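Local atomic coordinates of putative TetR family transcriptional regulator (Streptomyces coelicolor A3, PDB entry 3BQY), a protein that probably binds DNA at regulatory sites and acts as a transcriptional repressor, as members of the TetR family generally do. Residues 10-15 and 51-56; 56-61 and 106-111. All coordinates share one frame; numbering follows the deposited sequence. Where two conformers were deposited one is given.

Contact 1. Residues 10-15 and 51-56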
loop_
_atom_site.group_PDB
_atom_site.type_symbol
_atom_site.label_atom_id
_atom_site.label_comp_id
_atom_site.label_asym_id
_atom_site.label_seq_id
_atom_site.Cartn_x
_atom_site.Cartn_y
_atom_site.Cartn_z
ATOM N N THR A 10 23.523 9.020 5.164
ATOM C CA THR A 10 24.048 9.055 3.793
ATOM C C THR A 10 23.116 8.313 2.818
ATOM O O THR A 10 22.820 8.812 1.721
ATOM C CB THR A 10 25.491 8.535 3.738
ATOM O OG1 THR A 10 26.312 9.373 4.564
ATOM C CG2 THR A 10 26.046 8.579 2.303
ATOM N N ALA A 11 22.635 7.145 3.238
ATOM C CA ALA A 11 21.692 6.364 2.456
ATOM C C ALA A 11 20.385 7.122 2.197
ATOM O O ALA A 11 19.892 7.141 1.067
ATOM C CB ALA A 11 21.441 5.008 3.121
ATOM N N LEU A 12 19.842 7.784 3.225
ATOM C CA LEU A 12 18.668 8.637 3.052
ATOM C C LEU A 12 18.934 9.809 2.084
ATOM O O LEU A 12 18.051 10.177 1.304
ATOM C CB LEU A 12 18.176 9.176 4.413
ATOM C CG LEU A 12 17.588 8.079 5.330
ATOM C CD1 LEU A 12 17.434 8.627 6.740
ATOM C CD2 LEU A 12 16.246 7.543 4.811
ATOM N N ASP A 13 20.126 10.402 2.170
ATOM C CA ASP A 13 20.547 11.439 1.217
ATOM C C ASP A 13 20.522 10.898 -0.220
ATOM O O ASP A 13 19.907 11.505 -1.098
ATOM C CB ASP A 13 21.959 11.936 1.555
ATOM C CG ASP A 13 21.989 12.812 2.818
ATOM O OD1 ASP A 13 20.917 13.298 3.241
ATOM O OD2 ASP A 13 23.099 13.036 3.369
ATOM N N LEU A 14 21.146 9.734 -0.421
ATOM C CA LEU A 14 21.198 9.056 -1.728
ATOM C C LEU A 14 19.800 8.757 -2.259
ATOM O O LEU A 14 19.511 8.945 -3.440
ATOM C CB LEU A 14 21.959 7.737 -1.629
ATOM C CG LEU A 14 23.463 7.699 -1.773
ATOM C CD1 LEU A 14 23.862 6.245 -1.779
ATOM C CD2 LEU A 14 23.922 8.389 -3.081
ATOM N N LEU A 15 18.933 8.314 -1.361
ATOM C CA LEU A 15 17.553 8.007 -1.688
ATOM C C LEU A 15 16.879 9.227 -2.293
ATOM O O LEU A 15 16.278 9.138 -3.361
ATOM C CB LEU A 15 16.838 7.515 -0.419
ATOM C CG LEU A 15 15.437 6.950 -0.553
ATOM C CD1 LEU A 15 15.434 5.698 -1.425
ATOM C CD2 LEU A 15 14.938 6.618 0.824
ATOM N N THR A 51 15.822 -1.574 6.601
ATOM C CA THR A 51 15.071 -1.681 7.848
ATOM C C THR A 51 15.465 -0.524 8.795
ATOM O O THR A 51 14.600 0.136 9.380
ATOM C CB THR A 51 15.278 -3.082 8.460
ATOM O OG1 THR A 51 14.644 -4.050 7.603
ATOM C CG2 THR A 51 14.709 -3.180 9.875
ATOM N N ALA A 52 16.767 -0.258 8.906
ATOM C CA ALA A 52 17.266 0.839 9.742
ATOM C C ALA A 52 16.813 2.224 9.235
ATOM O O ALA A 52 16.456 3.101 10.038
ATOM C CB ALA A 52 18.816 0.763 9.886
HETATM N N MSE A 53 16.786 2.389 7.914
HETATM C CA MSE A 53 16.267 3.590 7.277
HETATM C C MSE A 53 14.793 3.821 7.611
HETATM O O MSE A 53 14.414 4.929 8.018
HETATM C CB MSE A 53 16.477 3.520 5.764
HETATM C CG MSE A 53 17.969 3.687 5.355
HETATM SE SE MSE A 53 18.258 3.059 3.522
HETATM C CE MSE A 53 17.404 4.562 2.642
ATOM N N ALA A 54 13.995 2.770 7.473
ATOM C CA ALA A 54 12.560 2.848 7.730
ATOM C C ALA A 54 12.327 3.238 9.209
ATOM O O ALA A 54 11.505 4.102 9.512
ATOM C CB ALA A 54 11.912 1.501 7.416
ATOM N N GLU A 55 13.085 2.624 10.114
ATOM C CA GLU A 55 12.948 2.882 11.549
ATOM C C GLU A 55 13.330 4.343 11.862
ATOM O O GLU A 55 12.636 5.011 12.614
ATOM C CB GLU A 55 13.754 1.845 12.358
ATOM C CG GLU A 55 14.005 2.196 13.799
ATOM C CD GLU A 55 12.773 2.024 14.693
ATOM O OE1 GLU A 55 11.696 1.596 14.221
ATOM O OE2 GLU A 55 12.897 2.353 15.886
ATOM N N HIS A 56 14.392 4.853 11.236
ATOM C CA HIS A 56 14.775 6.255 11.382
ATOM C C HIS A 56 13.748 7.258 10.814
ATOM O O HIS A 56 13.490 8.315 11.431
ATOM C CB HIS A 56 16.143 6.501 10.740
ATOM C CG HIS A 56 16.679 7.871 11.011
ATOM N ND1 HIS A 56 16.649 8.885 10.076
ATOM C CD2 HIS A 56 17.230 8.401 12.128
ATOM C CE1 HIS A 56 17.190 9.974 10.596
ATOM N NE2 HIS A 56 17.542 9.708 11.841
#

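Contact 2. Residues 56-61 and 106-111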
loop_
_atom_site.group_PDB
_atom_site.type_symbol
_atom_site.label_atom_id
_atom_site.label_comp_id
_atom_site.label_asym_id
_atom_site.label_seq_id
_atom_site.Cartn_x
_atom_site.Cartn_y
_atom_site.Cartn_z
ATOM N N HIS A 56 14.392 4.853 11.236
ATOM C CA HIS A 56 14.775 6.255 11.382
ATOM C C HIS A 56 13.748 7.258 10.814
ATOM O O HIS A 56 13.490 8.315 11.431
ATOM C CB HIS A 56 16.143 6.501 10.740
ATOM C CG HIS A 56 16.679 7.871 11.011
ATOM N ND1 HIS A 56 16.649 8.885 10.076
ATOM C CD2 HIS A 56 17.230 8.401 12.128
ATOM C CE1 HIS A 56 17.190 9.974 10.596
ATOM N NE2 HIS A 56 17.542 9.708 11.841
HETATM N N MSE A 57 13.155 6.939 9.654
HETATM C CA MSE A 57 12.167 7.810 9.018
HETATM C C MSE A 57 11.000 8.097 9.943
HETATM O O MSE A 57 10.453 9.198 9.905
HETATM C CB MSE A 57 11.584 7.159 7.734
HETATM C CG MSE A 57 12.574 7.092 6.614
HETATM SE SE MSE A 57 11.624 6.187 5.126
HETATM C CE MSE A 57 13.166 6.011 4.005
ATOM N N VAL A 58 10.614 7.115 10.756
ATOM C CA VAL A 58 9.430 7.275 11.622
ATOM C C VAL A 58 9.737 7.725 13.053
ATOM O O VAL A 58 8.862 7.689 13.920
ATOM C CB VAL A 58 8.498 6.009 11.584
ATOM C CG1 VAL A 58 7.977 5.809 10.136
ATOM C CG2 VAL A 58 9.256 4.721 12.004
ATOM N N ASP A 59 10.976 8.131 13.296
ATOM C CA ASP A 59 11.370 8.726 14.572
ATOM C C ASP A 59 10.394 9.855 14.935
ATOM O O ASP A 59 10.098 10.722 14.115
ATOM C CB ASP A 59 12.779 9.302 14.443
ATOM C CG ASP A 59 13.251 9.946 15.718
ATOM O OD1 ASP A 59 13.221 9.282 16.786
ATOM O OD2 ASP A 59 13.645 11.131 15.650
ATOM N N GLY A 60 9.842 9.827 16.132
ATOM C CA GLY A 60 8.962 10.929 16.498
ATOM C C GLY A 60 7.521 10.857 16.024
ATOM O O GLY A 60 6.693 11.618 16.521
ATOM N N VAL A 61 7.197 9.949 15.097
ATOM C CA VAL A 61 5.811 9.791 14.655
ATOM C C VAL A 61 4.839 9.548 15.822
ATOM O O VAL A 61 3.782 10.173 15.866
ATOM C CB VAL A 61 5.686 8.750 13.548
ATOM C CG1 VAL A 61 4.238 8.450 13.203
ATOM C CG2 VAL A 61 6.438 9.259 12.272
ATOM N N PRO A 106 11.598 -0.058 17.539
ATOM C CA PRO A 106 11.003 0.725 18.625
ATOM C C PRO A 106 10.152 1.904 18.150
ATOM O O PRO A 106 9.107 2.154 18.735
ATOM C CB PRO A 106 12.217 1.247 19.405
ATOM C CG PRO A 106 13.323 0.339 19.067
ATOM C CD PRO A 106 13.058 -0.215 17.696
ATOM N N ASN A 107 10.594 2.630 17.112
ATOM C CA ASN A 107 9.831 3.767 16.602
ATOM C C ASN A 107 8.486 3.337 16.045
ATOM O O ASN A 107 7.470 4.013 16.258
ATOM C CB ASN A 107 10.615 4.580 15.557
ATOM C CG ASN A 107 11.770 5.342 16.165
ATOM O OD1 ASN A 107 11.792 5.591 17.373
ATOM N ND2 ASN A 107 12.760 5.676 15.350
ATOM N N THR A 108 8.472 2.218 15.326
ATOM C CA THR A 108 7.241 1.695 14.743
ATOM C C THR A 108 6.393 1.098 15.846
ATOM O O THR A 108 5.192 1.303 15.872
ATOM C CB THR A 108 7.526 0.616 13.648
ATOM O OG1 THR A 108 8.208 1.254 12.571
ATOM C CG2 THR A 108 6.237 0.050 13.095
ATOM N N LEU A 109 7.013 0.348 16.745
ATOM C CA LEU A 109 6.272 -0.205 17.891
ATOM C C LEU A 109 5.608 0.911 18.725
ATOM O O LEU A 109 4.459 0.763 19.151
ATOM C CB LEU A 109 7.178 -1.057 18.768
ATOM C CG LEU A 109 7.733 -2.358 18.158
ATOM C CD1 LEU A 109 8.754 -2.977 19.096
ATOM C CD2 LEU A 109 6.616 -3.354 17.899
ATOM N N ARG A 110 6.318 2.004 18.983
ATOM C CA ARG A 110 5.739 3.110 19.756
ATOM C C ARG A 110 4.540 3.711 19.028
ATOM O O ARG A 110 3.526 4.050 19.659
ATOM C CB ARG A 110 6.765 4.210 20.068
ATOM C CG ARG A 110 7.135 4.295 21.532
ATOM C CD ARG A 110 8.223 5.357 21.842
ATOM N NE ARG A 110 9.270 5.470 20.815
ATOM C CZ ARG A 110 10.428 4.807 20.821
ATOM N NH1 ARG A 110 10.770 3.984 21.823
ATOM N NH2 ARG A 110 11.283 5.011 19.849
ATOM N N PHE A 111 4.658 3.851 17.714
ATOM C CA PHE A 111 3.562 4.368 16.873
ATOM C C PHE A 111 2.347 3.430 17.003
ATOM O O PHE A 111 1.246 3.890 17.261
ATOM C CB PHE A 111 4.000 4.475 15.380
ATOM C CG PHE A 111 2.846 4.538 14.422
ATOM C CD1 PHE A 111 2.151 5.738 14.229
ATOM C CD2 PHE A 111 2.434 3.414 13.730
ATOM C CE1 PHE A 111 1.066 5.795 13.339
ATOM C CE2 PHE A 111 1.346 3.467 12.870
ATOM C CZ PHE A 111 0.659 4.667 12.677
HETATM O O HOH W 1 7.510 6.784 16.287
HETATM O O HOH W 2 10.943 8.328 18.248
#

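Contact 1. Residues 10-15 and 51-56
The imidazole of H56 is the one flat group that touches across this contact, and L12 comes at it obliquely: CD1 of L12 stands 3.4 Å from ND1 of H56, with CE1 the next ring atom. H56 reaches this place because its CG is anti to the backbone N (chi1 -172°). No hydrogen bond links the two segments; the rest is apolar packing round the selenomethionine M53. The other branch of L12, CD2, lies 3.9 Å from the M53 methyl CE and also nears M53 CB, the two side chains running past each other in opposite directions. M53 is bent near its end (chi3 74°), and the bend sets SE against CB of A11 and brings CE to the leucines, with A11 CB still close to it. SE lies 3.8 Å from CB of A11, while CE is 3.7 Å from CD2 of L15. An alanine in place of L12 would probably leave a gap between M53 and the H56 ring, since both branches that fill it would be gone. V8 and L23 add to the packing round M53, and M57, a turn further along its helix, touches L12 and L15. The short helical segments cross nearly at right angles (signed angle -86°), their axes 10.6 Å apart at closest approach. A small A11 beside two leucines receives the long M53 in this buried crossing, where the first helix of the TetR-type DNA-binding domain, 4-18, packs on helix 46-57, the helix that follows the predicted helix-turn-helix and leads into the C-terminal domain.

Contact 2. Residues 56-61 and 106-111
N107 and T108, in the first turn of helix 106-121, meet V58 and D59 where helix 46-57 gives way to a type II beta turn, V58 to V61, at the junction of the DNA-binding and C-terminal parts of this TetR-type fold. Followed outward, the N107 side chain starts at CB, 3.8 Å from CG2 of V58. CG then passes beside the D59 backbone, and ND2 ends 3.4 Å from D59 CA, a packing contact without a hydrogen bond. OD1 accepts a hydrogen bond from a water that also donates to D59 OD1 and accepts from G60 N. The CG2 methyl of V58 also touches T108 OG1. G60 has positive phi (83°), a backbone shape in which a side chain would collide with the carbonyl O of D59. At the end of the turn, CG1 of V61, anti to its backbone N (chi1 173°), approaches the F111 ring obliquely, 3.6 Å from CD1. L84 of helix 73-89 touches both V58 and F111, while Y173 of the second subunit packs on P106 and L109. A second water joins the two backbones, donating to V58 O at 2.9 Å and to N107 O at 2.8 Å.

In the fold
The two contacts follow one another along the chain, contact 1 first, and their centres lie about 13 Å apart. Both use helix 46-57, and H56 belongs to both: its ring serves contact 1, its backbone borders contact 2. Contact 1 joins that helix to helix 4-18 within the DNA-binding part; contact 2 joins its end and the following turn to helix 106-121 of the C-terminal part. They also touch directly, E55 OE2 probably accepting a hydrogen bond from N107 N. Helix 46-57 thus connects both parts, consistent with the TetR family, where movements in the C-terminal domain are relayed to the DNA-binding helices.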